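Local coordinates for protein citrate synthase (Pyrobaculum aerophilum, PDB 2IBP) that probably catalyses the condensation of oxaloacetate with acetyl-CoA to citrate in the tricarboxylic acid cycle, as a homodimer of topologically interlinked chains, at residues Glu99-Leu104 with Ala163-Phe168; Phe111-Ala116 with Pro159-Tyr164; Gly264-Ala269 with Leu319-Ser324; Ala275-Gly280 with Leu331-Phe336. All coordinates share one frame; numbering follows the deposited sequence. Where two conformers were deposited one is given.

How the interactions relate
Interactions 1 and 2 form one continuous patch, with centres about 7 Å apart. The consecutive helices 95-103 and 109-123 pack against helix 141-169, where the two contacts share A163 and Y164, and both touch the second subunit. I101 CG1 lies 3.7 Å from A116 CB, tying them together. Interactions 3 and 4 form a separate pair, with centres about 17 Å apart and nearest atoms about 7 Å apart; both draw on helix 319-332, and their segments alternate along the chain. The centre of interaction 1 is about 36 Å from that of interaction 3. In interaction 4 the F336 side chain lies about 11 Å from that of H289, a predicted active-site residue.

Interaction 1. Residues Glu99-Leu104 with Ala163-Phe168; sequences EVIRNL and AYHYRF
Helical residues 99-103 and 163-168 pass each other near I101 and H165, with axes 9.2 Å apart at their closest and a crossing angle of -42°. I101 touches the other helix chiefly through CG2, which lies 3.5 Å from H165 CA and meets the edge of the F168 ring; its CD1 extends to Y164 CB. H165 holds CG anti to its backbone N (chi1 -173°), which carries the imidazole to the end of helix 95-103, where NE2 donates to L104 O at 2.9 Å. The oxygen lies in the ring plane, although the donor stands above the carbonyl plane. Since ND1 bonds to the Y362 hydroxyl, both ring nitrogens are used. A phenylalanine in place of H165 would probably leave L104 O and the Y362 hydroxyl without their mate. Farther out, R102 CA makes an off-centre CH-pi contact with F168, and in one of its two conformers NH1 comes 3.5 Å from F168 CE1, guanidinium and ring planes being 52° apart. This guanidinium forms a salt bridge, R102 NH2 bonding to E99 OE2 at 3.2 Å and NE more weakly to OE1. An apolar centre is thus joined to a polar bond at the helix end and an exposed charged pair.

Interaction 2. Residues Phe111-Ala116 with Pro159-Tyr164; sequences FALEAA and PTIVAY
L113 and A116 meet I161 and V162 in a helix-to-helix packing within the all-alpha citrate synthase fold. The segments of helices 109-123 and 141-169 run at 134° to each other, their axes 9.8 Å apart, and no hydrogen bond crosses between them. The tight part centres on I161. With CG1 beside the backbone N (chi1 -66°), CG2 stands anti to that N and lies between A116 CB and L113 CD1, the small A116 methyl letting it come close to the other helix. On one flank V162 puts CG2 against both methyls of L113, 3.9 Å from L113 CD1, while the same CD1 lies 4.0 Å from I161 CG2; these side chains slant across one another. L113 has a first torsion of -94°, well away from a staggered value, which is consistent with some strain. The loose part is at A112, whose methyl points at the other helix but stays 5.6 Å from it. No flank of this contact faces solvent, for every touching residue is buried: V162 packs further on F187, P365 and M369, and L113 on A368. On the far side of helix 109-123, E114 OE2 bonds to S235 OG of the second subunit. Back in the tight part, A116 CB touches both branches of I161, 3.6 Å from I161 CG2 and 4.0 Å from I161 CD1.

Interaction 3. Residues Gly264-Ala269 with Leu319-Ser324; sequences GTPAKA and LFAIAS
Beside A321 and I322, the two residues of helix 319-332 that bear on loop 264-269, the carbonyl oxygen of F320 is gripped twice by S324. S324 OG donates to F320 O at 2.8 Å and the backbone S324 N does so at the same distance, the two arriving from opposite faces of the carbonyl plane. The hydroxyl thereby also rests over one face of the F320 ring, near its rim. At the start of this helix the carboxylate of D315 takes the N-H groups of F320 and A321.

No hydrogen bond crosses the contact; apolar side chains meet one another and a peptide group. I322, with CG1 anti to the carbonyl carbon (chi1 -64°) and the chain extended beyond it, lays CD1 against the peptide that leaves G264, 3.6 Å from G264 C. Its CG1 lies 3.9 Å from P266 CD, the two side chains crossing at about a right angle, and P266 CG reaches A321 CB at 3.9 Å. The loop follows helix 252-263, which G264 leaves with positive phi; T265 OG1 then accepts from A267 N in an ST turn. An alanine in place of I322 would probably take the methyl off the G264 peptide and open a gap beside the proline ring. Polar bonds thus shape each segment separately, while van der Waals and hydrophobic contact joins the loop to the helix.

Interaction 4. Residues Ala275-Gly280 with Leu331-Phe336; sequences AATKPG and LSHPYF
T277 is the hub of this contact, its CG2 methyl meeting three aromatic rings at once. It lies 3.4 Å from F336 CE1, 3.5 Å from Y335 CD1 and 3.5 Å from H333 NE2. Over the imidazole it makes a CH-pi contact, 24° off the ring normal. T277 CB makes a second one with Y335, standing 3.8 Å from the ring centroid and only 9° off the normal, so the phenol ring lies nearly flat against the base of the threonine side chain. A276 adds its methyl at the edge of the F336 ring, with CB 4.0 Å from F336 CZ.

The next shell sets these groups in place. T277 holds OG1 between its backbone N and carbonyl carbon (chi1 69°), where the hydroxyl bonds to E274 O one turn back in helix 269-276; CG2 is thereby turned to the rings. On the other side Y335 CD1 sits over the centre of the F336 ring, 3.8 Å above its plane, so the neighbouring aromatics pack on each other as well as on T277. H333 follows helix 319-332 and stands at the N-cap position of helix 334-338; its CG, anti to the backbone N, directs the ring to the threonine. Farther out, V273 backs both H333 and F336, while L284 and L341 pack on F336.

Two CH-pi contacts and apolar packing join the end of helix 269-276 to the junction between helices 319-332 and 334-338, probably in the small domain of the citrate synthase fold.

Interaction 1. Residues Glu99-Leu104 with Ala163-Phe168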
# COMPACT_ATOMS: atom_id res chain seq x y z
N GLU A 99 -4.92 -7.86 -20.76
CA GLU A 99 -6.35 -7.51 -20.81
C GLU A 99 -6.69 -6.51 -19.72
O GLU A 99 -7.51 -5.62 -19.94
CB GLU A 99 -7.23 -8.75 -20.74
CG GLU A 99 -7.04 -9.65 -21.96
CD GLU A 99 -7.23 -8.90 -23.28
OE1 GLU A 99 -8.27 -8.22 -23.44
OE2 GLU A 99 -6.33 -8.98 -24.15
N VAL A 100 -6.11 -6.67 -18.53
CA VAL A 100 -6.33 -5.70 -17.48
C VAL A 100 -5.88 -4.31 -17.95
O VAL A 100 -6.61 -3.34 -17.83
CB VAL A 100 -5.63 -6.11 -16.18
CG1 VAL A 100 -5.58 -4.96 -15.19
CG2 VAL A 100 -6.36 -7.32 -15.60
N ILE A 101 -4.68 -4.23 -18.53
CA ILE A 101 -4.19 -2.95 -19.06
C ILE A 101 -5.13 -2.39 -20.14
O ILE A 101 -5.44 -1.20 -20.16
CB ILE A 101 -2.76 -3.09 -19.61
CG1 ILE A 101 -1.80 -3.48 -18.49
CG2 ILE A 101 -2.30 -1.76 -20.24
CD1 ILE A 101 -0.40 -3.93 -18.99
N ARG A 102 -5.58 -3.25 -21.05
CA ARG A 102 -6.48 -2.84 -22.14
C ARG A 102 -7.73 -2.22 -21.56
O ARG A 102 -8.19 -1.16 -22.01
CB ARG A 102 -6.87 -4.05 -22.98
CG ARG A 102 -7.71 -3.70 -24.20
CD ARG A 102 -8.24 -4.95 -24.88
NE ARG A 102 -7.17 -5.90 -25.17
CZ ARG A 102 -6.45 -5.93 -26.29
NH1 ARG A 102 -6.64 -5.03 -27.25
NH2 ARG A 102 -5.51 -6.85 -26.44
N ASN A 103 -8.29 -2.88 -20.55
CA ASN A 103 -9.50 -2.36 -19.92
C ASN A 103 -9.32 -1.02 -19.24
O ASN A 103 -10.28 -0.27 -19.11
CB ASN A 103 -10.10 -3.35 -18.96
CG ASN A 103 -10.88 -4.39 -19.68
OD1 ASN A 103 -11.87 -4.06 -20.35
ND2 ASN A 103 -10.38 -5.61 -19.67
N LEU A 104 -8.09 -0.72 -18.86
CA LEU A 104 -7.75 0.53 -18.20
C LEU A 104 -7.00 1.49 -19.13
O LEU A 104 -6.42 2.47 -18.68
CB LEU A 104 -6.93 0.21 -16.96
CG LEU A 104 -7.68 -0.61 -15.91
CD1 LEU A 104 -6.79 -0.83 -14.69
CD2 LEU A 104 -8.95 0.13 -15.55
N ALA A 163 4.56 0.74 -21.27
CA ALA A 163 4.49 0.87 -22.72
C ALA A 163 3.18 0.35 -23.30
O ALA A 163 2.58 0.99 -24.17
CB ALA A 163 5.68 0.16 -23.38
N TYR A 164 2.69 -0.79 -22.80
CA TYR A 164 1.44 -1.35 -23.31
C TYR A 164 0.29 -0.40 -23.01
O TYR A 164 -0.55 -0.15 -23.86
CB TYR A 164 1.14 -2.69 -22.68
CG TYR A 164 1.89 -3.87 -23.27
CD1 TYR A 164 3.00 -3.69 -24.07
CD2 TYR A 164 1.54 -5.17 -22.92
CE1 TYR A 164 3.69 -4.77 -24.62
CE2 TYR A 164 2.25 -6.26 -23.43
CZ TYR A 164 3.33 -6.05 -24.27
OH TYR A 164 4.07 -7.11 -24.76
N HIS A 165 0.31 0.20 -21.83
CA HIS A 165 -0.73 1.15 -21.50
C HIS A 165 -0.64 2.34 -22.44
O HIS A 165 -1.67 2.81 -22.97
CB HIS A 165 -0.63 1.62 -20.08
CG HIS A 165 -1.78 2.46 -19.68
ND1 HIS A 165 -1.78 3.83 -19.84
CD2 HIS A 165 -3.03 2.13 -19.27
CE1 HIS A 165 -2.95 4.31 -19.48
NE2 HIS A 165 -3.73 3.30 -19.13
N TYR A 166 0.57 2.84 -22.66
CA TYR A 166 0.75 3.98 -23.57
C TYR A 166 0.14 3.66 -24.93
O TYR A 166 -0.65 4.44 -25.46
CB TYR A 166 2.20 4.37 -23.71
CG TYR A 166 2.42 5.39 -24.79
CD1 TYR A 166 2.00 6.70 -24.62
CD2 TYR A 166 2.97 5.03 -26.01
CE1 TYR A 166 2.14 7.63 -25.63
CE2 TYR A 166 3.16 5.96 -27.01
CZ TYR A 166 2.71 7.24 -26.83
OH TYR A 166 2.89 8.17 -27.85
N ARG A 167 0.51 2.53 -25.50
CA ARG A 167 0.01 2.11 -26.80
C ARG A 167 -1.51 2.02 -26.81
O ARG A 167 -2.16 2.56 -27.69
CB ARG A 167 0.61 0.77 -27.20
CG ARG A 167 2.12 0.77 -27.29
CD ARG A 167 2.65 1.61 -28.43
NE ARG A 167 2.25 1.09 -29.74
CZ ARG A 167 2.70 1.60 -30.88
NH1 ARG A 167 3.55 2.61 -30.86
NH2 ARG A 167 2.29 1.10 -32.02
N PHE A 168 -2.07 1.29 -25.85
CA PHE A 168 -3.51 1.16 -25.78
C PHE A 168 -4.20 2.50 -25.57
O PHE A 168 -5.29 2.72 -26.11
CB PHE A 168 -3.96 0.20 -24.68
CG PHE A 168 -3.66 -1.24 -24.96
CD1 PHE A 168 -3.97 -1.83 -26.17
CD2 PHE A 168 -3.29 -2.06 -23.92
CE1 PHE A 168 -3.77 -3.18 -26.38
CE2 PHE A 168 -3.07 -3.42 -24.12
CZ PHE A 168 -3.35 -3.98 -25.34

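Interaction 2. Residues Phe111-Ala116 with Pro159-Tyr164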
# COMPACT_ATOMS: atom_id res chain seq x y z
N PHE A 111 -3.07 4.03 -12.36
CA PHE A 111 -4.09 3.06 -11.96
C PHE A 111 -3.83 1.74 -12.70
O PHE A 111 -3.98 0.65 -12.14
CB PHE A 111 -5.49 3.56 -12.29
CG PHE A 111 -6.00 4.60 -11.35
CD1 PHE A 111 -6.33 4.25 -10.04
CD2 PHE A 111 -6.25 5.88 -11.78
CE1 PHE A 111 -6.87 5.18 -9.18
CE2 PHE A 111 -6.77 6.82 -10.91
CZ PHE A 111 -7.08 6.47 -9.61
N ALA A 112 -3.48 1.86 -13.98
CA ALA A 112 -3.18 0.69 -14.80
C ALA A 112 -1.99 -0.04 -14.23
O ALA A 112 -1.98 -1.28 -14.21
CB ALA A 112 -2.91 1.09 -16.25
N LEU A 113 -0.96 0.69 -13.80
CA LEU A 113 0.22 0.06 -13.20
C LEU A 113 -0.19 -0.71 -11.96
O LEU A 113 0.23 -1.86 -11.78
CB LEU A 113 1.30 1.05 -12.82
CG LEU A 113 2.39 1.26 -13.88
CD1 LEU A 113 1.81 1.84 -15.17
CD2 LEU A 113 3.47 2.16 -13.31
N GLU A 114 -0.94 -0.07 -11.07
CA GLU A 114 -1.35 -0.73 -9.82
C GLU A 114 -2.09 -2.02 -10.13
O GLU A 114 -1.76 -3.07 -9.59
CB GLU A 114 -2.32 0.15 -9.01
CG GLU A 114 -1.73 1.36 -8.37
CD GLU A 114 -2.77 2.11 -7.56
OE1 GLU A 114 -3.48 1.47 -6.74
OE2 GLU A 114 -2.91 3.34 -7.76
N ALA A 115 -3.10 -1.94 -11.00
CA ALA A 115 -3.92 -3.10 -11.33
C ALA A 115 -3.14 -4.17 -12.11
O ALA A 115 -3.27 -5.36 -11.85
CB ALA A 115 -5.16 -2.66 -12.12
N ALA A 116 -2.30 -3.72 -13.05
CA ALA A 116 -1.51 -4.65 -13.85
C ALA A 116 -0.49 -5.43 -13.02
O ALA A 116 -0.29 -6.62 -13.21
CB ALA A 116 -0.80 -3.89 -15.00
N PRO A 159 8.50 -1.88 -17.44
CA PRO A 159 8.43 -1.10 -18.68
C PRO A 159 7.40 -1.62 -19.66
O PRO A 159 6.84 -0.85 -20.45
CB PRO A 159 9.84 -1.24 -19.27
CG PRO A 159 10.70 -1.58 -18.08
CD PRO A 159 9.84 -2.46 -17.25
N THR A 160 7.16 -2.92 -19.65
CA THR A 160 6.18 -3.50 -20.56
C THR A 160 4.78 -2.99 -20.20
O THR A 160 3.97 -2.65 -21.07
CB THR A 160 6.24 -5.03 -20.52
OG1 THR A 160 7.61 -5.44 -20.59
CG2 THR A 160 5.47 -5.63 -21.69
N ILE A 161 4.50 -2.98 -18.91
CA ILE A 161 3.21 -2.51 -18.42
C ILE A 161 3.00 -1.05 -18.86
O ILE A 161 1.97 -0.70 -19.44
CB ILE A 161 3.12 -2.61 -16.90
CG1 ILE A 161 3.14 -4.07 -16.46
CG2 ILE A 161 1.83 -1.93 -16.40
CD1 ILE A 161 3.14 -4.24 -14.96
N VAL A 162 3.99 -0.22 -18.61
CA VAL A 162 3.93 1.19 -18.98
C VAL A 162 3.71 1.38 -20.47
O VAL A 162 2.82 2.12 -20.90
CB VAL A 162 5.19 1.93 -18.49
CG1 VAL A 162 5.21 3.38 -18.99
CG2 VAL A 162 5.30 1.85 -16.96
N ALA A 163 4.56 0.74 -21.27
CA ALA A 163 4.49 0.87 -22.72
C ALA A 163 3.18 0.35 -23.30
O ALA A 163 2.58 0.99 -24.17
CB ALA A 163 5.68 0.16 -23.38
N TYR A 164 2.69 -0.79 -22.80
CA TYR A 164 1.44 -1.35 -23.31
C TYR A 164 0.29 -0.40 -23.01
O TYR A 164 -0.55 -0.15 -23.86
CB TYR A 164 1.14 -2.69 -22.68
CG TYR A 164 1.89 -3.87 -23.27
CD1 TYR A 164 3.00 -3.69 -24.07
CD2 TYR A 164 1.54 -5.17 -22.92
CE1 TYR A 164 3.69 -4.77 -24.62
CE2 TYR A 164 2.25 -6.26 -23.43
CZ TYR A 164 3.33 -6.05 -24.27
OH TYR A 164 4.07 -7.11 -24.76

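Interaction 3. Residues Gly264-Ala269 with Leu319-Ser324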
# COMPACT_ATOMS: atom_id res chain seq x y z
N GLY A 264 8.92 30.77 -20.91
CA GLY A 264 9.15 31.03 -22.33
C GLY A 264 10.46 31.67 -22.74
O GLY A 264 11.01 31.34 -23.79
N THR A 265 10.97 32.57 -21.91
CA THR A 265 12.19 33.29 -22.24
C THR A 265 13.22 33.22 -21.12
O THR A 265 12.92 33.54 -19.98
CB THR A 265 11.92 34.77 -22.57
OG1 THR A 265 13.16 35.48 -22.65
CG2 THR A 265 11.07 35.42 -21.53
N PRO A 266 14.44 32.75 -21.44
CA PRO A 266 15.52 32.71 -20.45
C PRO A 266 15.83 34.08 -19.83
O PRO A 266 16.42 34.13 -18.74
CB PRO A 266 16.72 32.20 -21.25
CG PRO A 266 16.13 31.50 -22.42
CD PRO A 266 14.85 32.18 -22.74
N ALA A 267 15.50 35.16 -20.54
CA ALA A 267 15.72 36.53 -20.04
C ALA A 267 15.05 36.78 -18.68
O ALA A 267 15.48 37.67 -17.92
CB ALA A 267 15.21 37.53 -21.06
N LYS A 268 14.01 36.01 -18.38
CA LYS A 268 13.29 36.16 -17.12
C LYS A 268 13.96 35.46 -15.94
O LYS A 268 13.54 35.65 -14.79
CB LYS A 268 11.88 35.62 -17.25
CG LYS A 268 10.95 36.38 -18.15
CD LYS A 268 9.67 35.61 -18.22
CE LYS A 268 8.61 36.23 -19.07
NZ LYS A 268 7.44 35.29 -19.11
N ALA A 269 15.02 34.71 -16.20
CA ALA A 269 15.68 33.95 -15.13
C ALA A 269 16.04 34.80 -13.90
O ALA A 269 15.74 34.44 -12.76
CB ALA A 269 16.90 33.25 -15.67
N LEU A 319 13.53 24.65 -23.44
CA LEU A 319 13.48 24.14 -22.09
C LEU A 319 14.87 24.12 -21.46
O LEU A 319 15.06 24.56 -20.32
CB LEU A 319 12.91 22.72 -22.09
CG LEU A 319 11.48 22.59 -22.60
CD1 LEU A 319 11.07 21.12 -22.56
CD2 LEU A 319 10.55 23.45 -21.74
N PHE A 320 15.86 23.66 -22.20
CA PHE A 320 17.20 23.58 -21.64
C PHE A 320 17.79 24.99 -21.42
O PHE A 320 18.42 25.27 -20.40
CB PHE A 320 18.10 22.72 -22.52
CG PHE A 320 19.42 22.43 -21.91
CD1 PHE A 320 19.53 21.46 -20.93
CD2 PHE A 320 20.54 23.17 -22.26
CE1 PHE A 320 20.74 21.21 -20.33
CE2 PHE A 320 21.75 22.93 -21.64
CZ PHE A 320 21.85 21.94 -20.68
N ALA A 321 17.54 25.88 -22.37
CA ALA A 321 18.01 27.26 -22.27
C ALA A 321 17.41 27.96 -21.05
O ALA A 321 18.11 28.63 -20.29
CB ALA A 321 17.63 28.03 -23.54
N ILE A 322 16.10 27.77 -20.86
CA ILE A 322 15.39 28.38 -19.74
C ILE A 322 15.88 27.79 -18.42
O ILE A 322 16.24 28.53 -17.49
CB ILE A 322 13.88 28.22 -19.90
CG1 ILE A 322 13.39 28.99 -21.13
CG2 ILE A 322 13.14 28.69 -18.64
CD1 ILE A 322 11.96 28.67 -21.53
N ALA A 323 15.90 26.46 -18.33
CA ALA A 323 16.39 25.80 -17.13
C ALA A 323 17.83 26.20 -16.81
O ALA A 323 18.17 26.49 -15.67
CB ALA A 323 16.27 24.29 -17.26
N SER A 324 18.69 26.25 -17.83
CA SER A 324 20.08 26.65 -17.63
C SER A 324 20.23 28.08 -17.09
O SER A 324 21.02 28.34 -16.19
CB SER A 324 20.87 26.52 -18.93
OG SER A 324 21.02 25.16 -19.29

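Interaction 4. Residues Ala275-Gly280 with Leu331-Phe336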
# COMPACT_ATOMS: atom_id res chain seq x y z
N ALA A 275 12.64 36.86 -7.29
CA ALA A 275 11.31 36.77 -6.71
C ALA A 275 11.21 35.60 -5.73
O ALA A 275 10.46 35.67 -4.76
CB ALA A 275 10.26 36.61 -7.79
N ALA A 276 11.96 34.54 -6.00
CA ALA A 276 11.94 33.35 -5.16
C ALA A 276 12.62 33.57 -3.81
O ALA A 276 12.45 32.77 -2.89
CB ALA A 276 12.58 32.17 -5.89
N THR A 277 13.40 34.64 -3.69
CA THR A 277 14.08 34.95 -2.43
C THR A 277 13.20 35.78 -1.49
O THR A 277 13.68 36.25 -0.45
CB THR A 277 15.40 35.70 -2.67
OG1 THR A 277 15.13 37.02 -3.17
CG2 THR A 277 16.27 34.94 -3.66
N LYS A 278 11.92 35.93 -1.83
CA LYS A 278 10.97 36.71 -1.03
C LYS A 278 9.73 35.88 -0.71
O LYS A 278 9.30 35.07 -1.52
CB LYS A 278 10.50 37.95 -1.81
CG LYS A 278 11.59 38.90 -2.26
CD LYS A 278 10.97 40.03 -3.08
CE LYS A 278 12.01 40.99 -3.62
NZ LYS A 278 12.96 40.34 -4.57
N PRO A 279 9.13 36.10 0.48
CA PRO A 279 7.92 35.39 0.85
C PRO A 279 6.67 36.11 0.33
O PRO A 279 6.45 37.27 0.69
CB PRO A 279 7.95 35.43 2.38
CG PRO A 279 8.68 36.70 2.71
CD PRO A 279 9.58 37.02 1.54
N GLY A 280 5.87 35.46 -0.51
CA GLY A 280 6.13 34.09 -0.96
C GLY A 280 5.09 33.66 -1.99
O GLY A 280 3.93 33.46 -1.64
N LEU A 331 22.60 29.48 -8.70
CA LEU A 331 23.95 29.18 -8.22
C LEU A 331 24.79 30.42 -7.89
O LEU A 331 25.74 30.34 -7.10
CB LEU A 331 24.70 28.31 -9.23
CG LEU A 331 24.12 26.92 -9.50
CD1 LEU A 331 24.93 26.21 -10.57
CD2 LEU A 331 24.09 26.10 -8.22
N SER A 332 24.44 31.56 -8.48
CA SER A 332 25.19 32.81 -8.27
C SER A 332 24.54 33.73 -7.24
O SER A 332 25.14 34.72 -6.83
CB SER A 332 25.33 33.56 -9.59
OG SER A 332 24.07 34.00 -10.07
N HIS A 333 23.32 33.41 -6.83
CA HIS A 333 22.59 34.24 -5.88
C HIS A 333 22.98 33.77 -4.48
O HIS A 333 22.69 32.64 -4.11
CB HIS A 333 21.09 34.07 -6.08
CG HIS A 333 20.27 35.19 -5.52
ND1 HIS A 333 19.50 36.01 -6.31
CD2 HIS A 333 20.14 35.65 -4.25
CE1 HIS A 333 18.89 36.91 -5.55
NE2 HIS A 333 19.27 36.72 -4.30
N PRO A 334 23.56 34.67 -3.67
CA PRO A 334 24.06 34.31 -2.33
C PRO A 334 22.98 33.65 -1.47
O PRO A 334 23.27 32.69 -0.75
CB PRO A 334 24.48 35.66 -1.73
CG PRO A 334 23.74 36.69 -2.53
CD PRO A 334 23.65 36.13 -3.91
N TYR A 335 21.77 34.16 -1.57
CA TYR A 335 20.63 33.65 -0.82
C TYR A 335 20.53 32.13 -0.88
O TYR A 335 20.41 31.47 0.15
CB TYR A 335 19.35 34.22 -1.40
CG TYR A 335 18.10 33.73 -0.74
CD1 TYR A 335 17.39 32.65 -1.27
CD2 TYR A 335 17.58 34.37 0.38
CE1 TYR A 335 16.22 32.20 -0.68
CE2 TYR A 335 16.40 33.93 0.97
CZ TYR A 335 15.72 32.85 0.44
OH TYR A 335 14.56 32.39 1.01
N PHE A 336 20.53 31.58 -2.08
CA PHE A 336 20.38 30.14 -2.26
C PHE A 336 21.58 29.37 -1.72
O PHE A 336 21.41 28.35 -1.06
CB PHE A 336 20.11 29.81 -3.73
CG PHE A 336 18.81 30.36 -4.23
CD1 PHE A 336 18.74 31.65 -4.72
CD2 PHE A 336 17.65 29.62 -4.14
CE1 PHE A 336 17.54 32.17 -5.16
CE2 PHE A 336 16.45 30.14 -4.59
CZ PHE A 336 16.39 31.42 -5.08